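Side-chain contact in MHC class I antigen (Anolis carolinensis, PDB 7CPO), which probably presents peptides to T cells at the cell surface, as class I histocompatibility molecules do: residues A[224-227]-A[228-232]. Sequence-based numbering, arbitrary orientation.
Sequences EVWL and QDVFH
The side chains of Trp226 and Gln228 run out together from the backbone. Both have CG anti to the backbone N (chi1 -173° in Trp226, 168° in Gln228), which sends the indole and the glutamine chain out alongside each other. Gln228 CB sits over one face of the indole, nearer its outer atoms than its middle, 3.7 Å from Trp226 NE1. The chain then runs on extended to the benzene part of the ring, where Gln228 OE1 comes within 3.7 Å of Trp226 CZ2. The amide is tilted 47° from the indole, so it leans on the ring without stacking flat.

Val230 meets the indole obliquely. Its CG2 is 4.2 Å from Trp226 CD1 and also packs on backbone, 3.4 Å from Trp226 O and 3.5 Å from Leu227 C. A type II beta turn from Leu227 to Val230 brings the valine back toward Trp226.

The contact lies on the surface of the immunoglobulin C1-set domain. Here the chain leaves the sheet of strand 224-225 and enters the other sheet at strand 230-237. Val230 also touches Arg247 and Val249, and the indole has a cation-pi contact with Arg221.

Gln228 rests on the indole through CB and its extended chain, while the valine methyl only grazes it. The contact between these side chains is thus mainly van der Waals.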
loop_
_atom_site.group_PDB
_atom_site.type_symbol
_atom_site.label_atom_id
_atom_site.label_comp_id
_atom_site.label_asym_id
_atom_site.label_seq_id
_atom_site.Cartn_x
_atom_site.Cartn_y
_atom_site.Cartn_z
ATOM N N GLU A 224 22.885 0.571 23.692
ATOM C CA GLU A 224 22.477 1.873 23.171
ATOM C C GLU A 224 22.089 1.784 21.692
ATOM O O GLU A 224 22.676 1.016 20.924
ATOM C CB GLU A 224 23.610 2.891 23.337
ATOM C CG GLU A 224 24.089 3.121 24.777
ATOM C CD GLU A 224 22.988 3.584 25.716
ATOM O OE1 GLU A 224 22.640 2.821 26.643
ATOM O OE2 GLU A 224 22.473 4.713 25.522
ATOM N N VAL A 225 21.109 2.600 21.290
ATOM C CA VAL A 225 20.691 2.610 19.891
ATOM C C VAL A 225 21.860 3.034 19.015
ATOM O O VAL A 225 22.581 3.994 19.322
ATOM C CB VAL A 225 19.475 3.531 19.678
ATOM C CG1 VAL A 225 19.137 3.633 18.196
ATOM C CG2 VAL A 225 18.257 3.033 20.468
ATOM N N TRP A 226 22.044 2.330 17.901
ATOM C CA TRP A 226 23.227 2.490 17.066
ATOM C C TRP A 226 22.799 2.595 15.609
ATOM O O TRP A 226 22.020 1.765 15.122
ATOM C CB TRP A 226 24.197 1.312 17.285
ATOM C CG TRP A 226 25.544 1.417 16.604
ATOM C CD1 TRP A 226 25.945 0.757 15.473
ATOM C CD2 TRP A 226 26.675 2.188 17.037
ATOM N NE1 TRP A 226 27.248 1.083 15.168
ATOM C CE2 TRP A 226 27.717 1.958 16.112
ATOM C CE3 TRP A 226 26.907 3.054 18.114
ATOM C CZ2 TRP A 226 28.964 2.562 16.229
ATOM C CZ3 TRP A 226 28.152 3.655 18.226
ATOM C CH2 TRP A 226 29.164 3.403 17.289
ATOM N N LEU A 227 23.300 3.620 14.918
ATOM C CA LEU A 227 22.886 3.893 13.548
ATOM C C LEU A 227 24.051 3.982 12.578
ATOM O O LEU A 227 23.832 4.209 11.387
ATOM C CB LEU A 227 22.070 5.189 13.476
ATOM C CG LEU A 227 20.748 5.092 14.231
ATOM C CD1 LEU A 227 20.364 6.425 14.858
ATOM C CD2 LEU A 227 19.669 4.581 13.310
ATOM N N GLN A 228 25.274 3.810 13.049
ATOM C CA GLN A 228 26.416 3.819 12.156
ATOM C C GLN A 228 26.465 2.514 11.371
ATOM O O GLN A 228 26.376 1.425 11.951
ATOM C CB GLN A 228 27.693 4.019 12.968
ATOM C CG GLN A 228 28.973 3.782 12.216
ATOM C CD GLN A 228 30.178 4.038 13.084
ATOM O OE1 GLN A 228 30.223 5.023 13.831
ATOM N NE2 GLN A 228 31.168 3.154 12.996
ATOM N N ASP A 229 26.597 2.625 10.049
ATOM C CA ASP A 229 26.671 1.455 9.179
ATOM C C ASP A 229 25.434 0.572 9.349
ATOM O O ASP A 229 25.513 -0.660 9.332
ATOM C CB ASP A 229 27.959 0.668 9.433
ATOM C CG ASP A 229 29.200 1.425 8.975
ATOM O OD1 ASP A 229 29.223 1.851 7.799
ATOM O OD2 ASP A 229 30.146 1.597 9.780
ATOM N N VAL A 230 24.281 1.212 9.528
ATOM C CA VAL A 230 23.014 0.527 9.731
ATOM C C VAL A 230 22.103 0.807 8.544
ATOM O O VAL A 230 21.851 1.968 8.201
ATOM C CB VAL A 230 22.347 0.942 11.047
ATOM C CG1 VAL A 230 21.011 0.231 11.181
ATOM C CG2 VAL A 230 23.246 0.579 12.211
ATOM N N PHE A 231 21.620 -0.250 7.915
ATOM C CA PHE A 231 20.679 -0.149 6.815
ATOM C C PHE A 231 19.438 -0.972 7.142
ATOM O O PHE A 231 19.427 -1.803 8.060
ATOM C CB PHE A 231 21.313 -0.606 5.491
ATOM C CG PHE A 231 22.564 0.150 5.129
ATOM C CD1 PHE A 231 22.490 1.337 4.419
ATOM C CD2 PHE A 231 23.822 -0.323 5.509
ATOM C CE1 PHE A 231 23.649 2.049 4.087
ATOM C CE2 PHE A 231 24.985 0.389 5.187
ATOM C CZ PHE A 231 24.898 1.573 4.474
ATOM N N HIS A 232 18.368 -0.711 6.395
ATOM C CA HIS A 232 17.094 -1.341 6.685
ATOM C C HIS A 232 16.355 -1.559 5.380
ATOM O O HIS A 232 16.607 -0.874 4.386
ATOM C CB HIS A 232 16.267 -0.490 7.646
ATOM C CG HIS A 232 15.829 0.818 7.060
ATOM N ND1 HIS A 232 14.646 0.968 6.365
ATOM C CD2 HIS A 232 16.427 2.030 7.046
ATOM C CE1 HIS A 232 14.531 2.220 5.961
ATOM N NE2 HIS A 232 15.597 2.885 6.361
#